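Local coordinates for protein maquette-3 (Escherichia coli, PDB 6Z0C) that is a designed four-helix bundle, apparently made to explore how networks of charged residues buried in a hydrophobic core can stabilise a protein, at residues K33-I38 / K160-V165; E23-I28 / T74-A79. All coordinates share one frame; numbering follows the deposited sequence.

Contact 1 of 2, residues K33-I38 / K160-V165; sequences KIKLQI and KGKLQV
Ile-38 pushes its CD1 against the CG2 branch of Val-165, a tight 3.3 Å carbon contact, and over the backbone of Gly-161, where the same methyl lies 3.6 Å from Gly-161 C. With no side chain on the glycine, the isoleucine tip comes right up to the helix. One turn earlier, Ile-34 packs against the same Val-165 methyl, gathering its CG1, CG2 and CD1 round it: CG1 anti to the backbone N (chi1 -178°) sends CD1 across the interface, 3.8 Å from Val-165 CG2, and on to the aliphatic stem of Gln-164, meeting its CG at 3.7 Å roughly at a right angle. The amide beyond that stem bonds to Gln-168 on its own helix. On the interior side the chemistry changes. Lys-162 passes its CE 3.8 Å from Ile-38 CG2, and Lys-162 NZ comes within 4.1 Å of Lys-35 NZ, the two side chains crossing at about a right angle. Lys-35 gets there by bending at chi3 and chi4. Glu-65 and Glu-136 each form salt bridges to both lysines and probably balance their charges, while Gln-68 takes a further hydrogen bond from Lys-35. Segments 33-38 and 160-165, on helices 4-48 and 152-194, run antiparallel at 157°, with a closest axis approach of 10.3 Å, and this aliphatic seam beside a buried four-residue ion-pair network belongs to a designed four-helix bundle.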
loop_
_atom_site.group_PDB
_atom_site.type_symbol
_atom_site.label_atom_id
_atom_site.label_comp_id
_atom_site.label_asym_id
_atom_site.label_seq_id
_atom_site.Cartn_x
_atom_site.Cartn_y
_atom_site.Cartn_z
ATOM N N LYS A 33 7.178 12.296 -1.937
ATOM C CA LYS A 33 8.306 13.209 -2.267
ATOM C C LYS A 33 8.359 13.418 -3.786
ATOM O O LYS A 33 8.291 14.586 -4.213
ATOM C CB LYS A 33 9.629 12.671 -1.715
ATOM C CG LYS A 33 10.822 13.605 -1.891
ATOM C CD LYS A 33 12.130 13.048 -1.361
ATOM C CE LYS A 33 12.071 12.658 0.102
ATOM N NZ LYS A 33 13.413 12.316 0.631
ATOM N N ILE A 34 8.458 12.348 -4.582
ATOM C CA ILE A 34 8.583 12.485 -6.066
ATOM C C ILE A 34 7.305 13.121 -6.628
ATOM O O ILE A 34 7.431 13.946 -7.546
ATOM C CB ILE A 34 8.930 11.170 -6.797
ATOM C CG1 ILE A 34 9.093 11.436 -8.299
ATOM C CG2 ILE A 34 7.907 10.077 -6.529
ATOM C CD1 ILE A 34 9.785 10.338 -9.071
ATOM N N LYS A 35 6.123 12.761 -6.117
ATOM C CA LYS A 35 4.837 13.237 -6.696
ATOM C C LYS A 35 4.697 14.744 -6.442
ATOM O O LYS A 35 4.242 15.448 -7.364
ATOM C CB LYS A 35 3.657 12.393 -6.204
ATOM C CG LYS A 35 3.539 11.045 -6.913
ATOM C CD LYS A 35 2.246 10.292 -6.669
ATOM C CE LYS A 35 1.006 11.021 -7.146
ATOM N NZ LYS A 35 0.976 11.169 -8.620
ATOM N N LEU A 36 5.124 15.239 -5.277
ATOM C CA LEU A 36 5.093 16.696 -4.981
ATOM C C LEU A 36 6.113 17.418 -5.873
ATOM O O LEU A 36 5.789 18.515 -6.363
ATOM C CB LEU A 36 5.355 16.937 -3.490
ATOM C CG LEU A 36 5.102 18.365 -3.004
ATOM C CD1 LEU A 36 3.746 18.883 -3.467
ATOM C CD2 LEU A 36 5.200 18.447 -1.490
ATOM N N GLN A 37 7.288 16.819 -6.102
ATOM C CA GLN A 37 8.318 17.362 -7.029
ATOM C C GLN A 37 7.697 17.472 -8.428
ATOM O O GLN A 37 7.879 18.512 -9.075
ATOM C CB GLN A 37 9.577 16.490 -7.020
ATOM C CG GLN A 37 10.376 16.602 -5.729
ATOM C CD GLN A 37 11.563 15.667 -5.657
ATOM O OE1 GLN A 37 11.623 14.643 -6.338
ATOM N NE2 GLN A 37 12.519 16.013 -4.809
ATOM N N ILE A 38 6.941 16.456 -8.850
ATOM C CA ILE A 38 6.311 16.405 -10.203
ATOM C C ILE A 38 5.193 17.452 -10.297
ATOM O O ILE A 38 5.082 18.060 -11.365
ATOM C CB ILE A 38 5.856 14.973 -10.545
ATOM C CG1 ILE A 38 7.067 14.138 -10.967
ATOM C CG2 ILE A 38 4.763 14.975 -11.604
ATOM C CD1 ILE A 38 6.813 12.653 -11.028
ATOM N N LYS A 160 10.009 11.411 -17.882
ATOM C CA LYS A 160 11.032 10.608 -17.156
ATOM C C LYS A 160 10.594 10.432 -15.698
ATOM O O LYS A 160 10.663 9.292 -15.191
ATOM C CB LYS A 160 12.408 11.277 -17.208
ATOM C CG LYS A 160 13.167 11.128 -18.517
ATOM C CD LYS A 160 14.578 11.675 -18.425
ATOM C CE LYS A 160 15.315 11.672 -19.748
ATOM N NZ LYS A 160 16.703 12.168 -19.599
ATOM N N GLY A 161 10.165 11.525 -15.057
ATOM C CA GLY A 161 9.652 11.520 -13.676
ATOM C C GLY A 161 8.468 10.579 -13.530
ATOM O O GLY A 161 8.473 9.760 -12.587
ATOM N N LYS A 162 7.495 10.680 -14.440
ATOM C CA LYS A 162 6.238 9.887 -14.398
ATOM C C LYS A 162 6.565 8.401 -14.563
ATOM O O LYS A 162 5.933 7.588 -13.872
ATOM C CB LYS A 162 5.242 10.370 -15.455
ATOM C CG LYS A 162 4.506 11.655 -15.104
ATOM C CD LYS A 162 3.767 11.568 -13.793
ATOM C CE LYS A 162 2.635 12.564 -13.672
ATOM N NZ LYS A 162 1.949 12.425 -12.368
ATOM N N LEU A 163 7.527 8.061 -15.426
ATOM C CA LEU A 163 7.969 6.657 -15.638
ATOM C C LEU A 163 8.573 6.091 -14.342
ATOM O O LEU A 163 8.315 4.903 -14.045
ATOM C CB LEU A 163 8.951 6.607 -16.812
ATOM C CG LEU A 163 8.326 6.848 -18.187
ATOM C CD1 LEU A 163 9.397 7.022 -19.249
ATOM C CD2 LEU A 163 7.382 5.717 -18.568
ATOM N N GLN A 164 9.317 6.902 -13.582
ATOM C CA GLN A 164 9.905 6.492 -12.275
ATOM C C GLN A 164 8.781 6.310 -11.246
ATOM O O GLN A 164 8.850 5.332 -10.475
ATOM C CB GLN A 164 10.946 7.504 -11.783
ATOM C CG GLN A 164 11.392 7.278 -10.343
ATOM C CD GLN A 164 12.007 5.918 -10.113
ATOM O OE1 GLN A 164 12.600 5.321 -11.008
ATOM N NE2 GLN A 164 11.878 5.419 -8.895
ATOM N N VAL A 165 7.799 7.216 -11.226
ATOM C CA VAL A 165 6.611 7.141 -10.320
ATOM C C VAL A 165 5.914 5.793 -10.534
ATOM O O VAL A 165 5.571 5.136 -9.535
ATOM C CB VAL A 165 5.632 8.311 -10.540
ATOM C CG1 VAL A 165 4.237 7.998 -10.015
ATOM C CG2 VAL A 165 6.149 9.591 -9.912
#

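Contact 2 of 2, residues E23-I28 / T74-A79; sequences EIQQLI and TLQQTA
The side-chain amides of Gln-25 and Gln-76 lie nearly parallel, their planes 18° apart, each turning one face to the other in an offset overlap. The pair bridges the antiparallel helical hairpin of a four-helix bundle, formed by helices 4-48 and 52-99, whose segments 23-28 and 74-79 run at 168° to each other. Gln-76 OE1 stands above Gln-25 NE2 at 3.4 Å, an approach over the amide face whose angle is too poor for a hydrogen bond. On the opposite side of the Gln-25 amide, displaced toward its nitrogen end, is the methyl of Ala-79, with CB 3.6 Å from Gln-25 NE2. The edge of Gln-76 near CG and NE2 borders Ile-28, whose CG2 packs 3.4 Å from Gln-76 CG. Each amide nitrogen also reaches the partner's main chain: Gln-76 NE2 is 2.8 Å from Gln-25 O, and Gln-25 NE2 is 3.0 Å from Gln-76 O. Gln-76 gets there by folding back at chi2 (-84°), which swings its amide across to the other helix. With an alanine in its place, the Gln-25 amide would probably lose the partner over its face and be freer to turn, and a gap would open beside Ile-28 CG2. Inward of the glutamines the contact becomes aliphatic: Ile-28 CD1 meets Leu-75 CB at 3.9 Å, the two side chains crossing at about a right angle. Phe-125 of helix 105-144 touches both of them and Ile-24, closing the core on that side. One turn of helix 52-99 is tied by a side chain as well as by the main chain, for Thr-74 O accepts from Thr-78 N and, at 2.9 Å from above the carbonyl plane, from Thr-78 OG1.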
loop_
_atom_site.group_PDB
_atom_site.type_symbol
_atom_site.label_atom_id
_atom_site.label_comp_id
_atom_site.label_asym_id
_atom_site.label_seq_id
_atom_site.Cartn_x
_atom_site.Cartn_y
_atom_site.Cartn_z
ATOM N N GLU A 23 8.240 -0.952 5.497
ATOM C CA GLU A 23 8.721 -0.832 4.093
ATOM C C GLU A 23 7.657 -0.113 3.252
ATOM O O GLU A 23 8.023 0.768 2.459
ATOM C CB GLU A 23 9.050 -2.213 3.522
ATOM C CG GLU A 23 9.651 -2.166 2.131
ATOM C CD GLU A 23 10.134 -3.505 1.598
ATOM O OE1 GLU A 23 9.835 -4.544 2.235
ATOM O OE2 GLU A 23 10.803 -3.507 0.545
ATOM N N ILE A 24 6.385 -0.478 3.422
ATOM C CA ILE A 24 5.231 0.174 2.735
ATOM C C ILE A 24 5.186 1.664 3.114
ATOM O O ILE A 24 5.063 2.500 2.204
ATOM C CB ILE A 24 3.918 -0.565 3.056
ATOM C CG1 ILE A 24 3.826 -1.872 2.262
ATOM C CG2 ILE A 24 2.717 0.338 2.826
ATOM C CD1 ILE A 24 2.704 -2.786 2.687
ATOM N N GLN A 25 5.272 1.994 4.402
ATOM C CA GLN A 25 5.211 3.406 4.876
ATOM C C GLN A 25 6.379 4.206 4.282
ATOM O O GLN A 25 6.154 5.366 3.875
ATOM C CB GLN A 25 5.189 3.469 6.404
ATOM C CG GLN A 25 3.945 2.825 7.000
ATOM C CD GLN A 25 3.387 3.606 8.163
ATOM O OE1 GLN A 25 4.003 3.696 9.223
ATOM N NE2 GLN A 25 2.207 4.175 7.970
ATOM N N GLN A 26 7.575 3.615 4.218
ATOM C CA GLN A 26 8.777 4.278 3.646
ATOM C C GLN A 26 8.566 4.508 2.145
ATOM O O GLN A 26 8.916 5.604 1.670
ATOM C CB GLN A 26 10.048 3.464 3.902
ATOM C CG GLN A 26 11.314 4.125 3.364
ATOM C CD GLN A 26 11.561 5.495 3.951
ATOM O OE1 GLN A 26 11.219 5.775 5.099
ATOM N NE2 GLN A 26 12.164 6.368 3.160
ATOM N N LEU A 27 8.025 3.524 1.421
ATOM C CA LEU A 27 7.800 3.647 -0.045
ATOM C C LEU A 27 6.740 4.728 -0.303
ATOM O O LEU A 27 6.930 5.519 -1.232
ATOM C CB LEU A 27 7.405 2.292 -0.643
ATOM C CG LEU A 27 7.096 2.291 -2.142
ATOM C CD1 LEU A 27 8.173 3.014 -2.941
ATOM C CD2 LEU A 27 6.931 0.866 -2.658
ATOM N N ILE A 28 5.684 4.796 0.513
ATOM C CA ILE A 28 4.652 5.869 0.397
ATOM C C ILE A 28 5.325 7.235 0.582
ATOM O O ILE A 28 5.010 8.150 -0.201
ATOM C CB ILE A 28 3.492 5.664 1.386
ATOM C CG1 ILE A 28 2.641 4.449 1.007
ATOM C CG2 ILE A 28 2.651 6.927 1.467
ATOM C CD1 ILE A 28 1.716 3.983 2.102
ATOM N N THR A 74 -3.913 9.144 2.766
ATOM C CA THR A 74 -4.928 8.142 3.199
ATOM C C THR A 74 -4.268 6.767 3.358
ATOM O O THR A 74 -4.580 6.073 4.346
ATOM C CB THR A 74 -6.110 8.063 2.222
ATOM O OG1 THR A 74 -6.829 9.292 2.317
ATOM C CG2 THR A 74 -7.042 6.903 2.501
ATOM N N LEU A 75 -3.407 6.377 2.415
ATOM C CA LEU A 75 -2.707 5.064 2.442
ATOM C C LEU A 75 -1.778 4.993 3.662
ATOM O O LEU A 75 -1.694 3.913 4.266
ATOM C CB LEU A 75 -1.944 4.857 1.129
ATOM C CG LEU A 75 -2.810 4.684 -0.121
ATOM C CD1 LEU A 75 -1.950 4.352 -1.326
ATOM C CD2 LEU A 75 -3.874 3.615 0.078
ATOM N N GLN A 76 -1.115 6.097 4.018
ATOM C CA GLN A 76 -0.250 6.186 5.229
ATOM C C GLN A 76 -1.075 5.846 6.473
ATOM O O GLN A 76 -0.591 5.062 7.310
ATOM C CB GLN A 76 0.358 7.583 5.368
ATOM C CG GLN A 76 1.703 7.723 4.678
ATOM C CD GLN A 76 2.852 7.251 5.536
ATOM O OE1 GLN A 76 2.808 7.321 6.763
ATOM N NE2 GLN A 76 3.905 6.769 4.894
ATOM N N GLN A 77 -2.274 6.422 6.582
ATOM C CA GLN A 77 -3.197 6.224 7.729
ATOM C C GLN A 77 -3.705 4.775 7.721
ATOM O O GLN A 77 -3.794 4.179 8.807
ATOM C CB GLN A 77 -4.322 7.258 7.672
ATOM C CG GLN A 77 -3.841 8.670 7.988
ATOM C CD GLN A 77 -4.858 9.744 7.684
ATOM O OE1 GLN A 77 -5.999 9.467 7.319
ATOM N NE2 GLN A 77 -4.445 10.992 7.836
ATOM N N THR A 78 -3.999 4.222 6.540
ATOM C CA THR A 78 -4.434 2.810 6.359
ATOM C C THR A 78 -3.324 1.863 6.840
ATOM O O THR A 78 -3.644 0.915 7.579
ATOM C CB THR A 78 -4.856 2.542 4.908
ATOM O OG1 THR A 78 -5.885 3.479 4.591
ATOM C CG2 THR A 78 -5.356 1.132 4.684
ATOM N N ALA A 79 -2.070 2.108 6.446
ATOM C CA ALA A 79 -0.897 1.286 6.830
ATOM C C ALA A 79 -0.706 1.341 8.352
ATOM O O ALA A 79 -0.394 0.294 8.945
ATOM C CB ALA A 79 0.337 1.748 6.094
#

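Both contacts use helix 4-48, which meets helix 152-194 in contact 1 and helix 52-99 in contact 2, so its two neighbours in the bundle are each joined to it. The contact centres lie about 17 Å apart, and their nearest atoms are about 5 Å apart without touching. Contact 2 sits near the middle, about 6 Å from the chain centre; contact 1 is about 17 Å out, where the lysine and glutamate network draws in all four helices. The potassium ion, bound by Gly-101, Gly-103 and Gln-200, lies toward the other end of the bundle, away from contact 1.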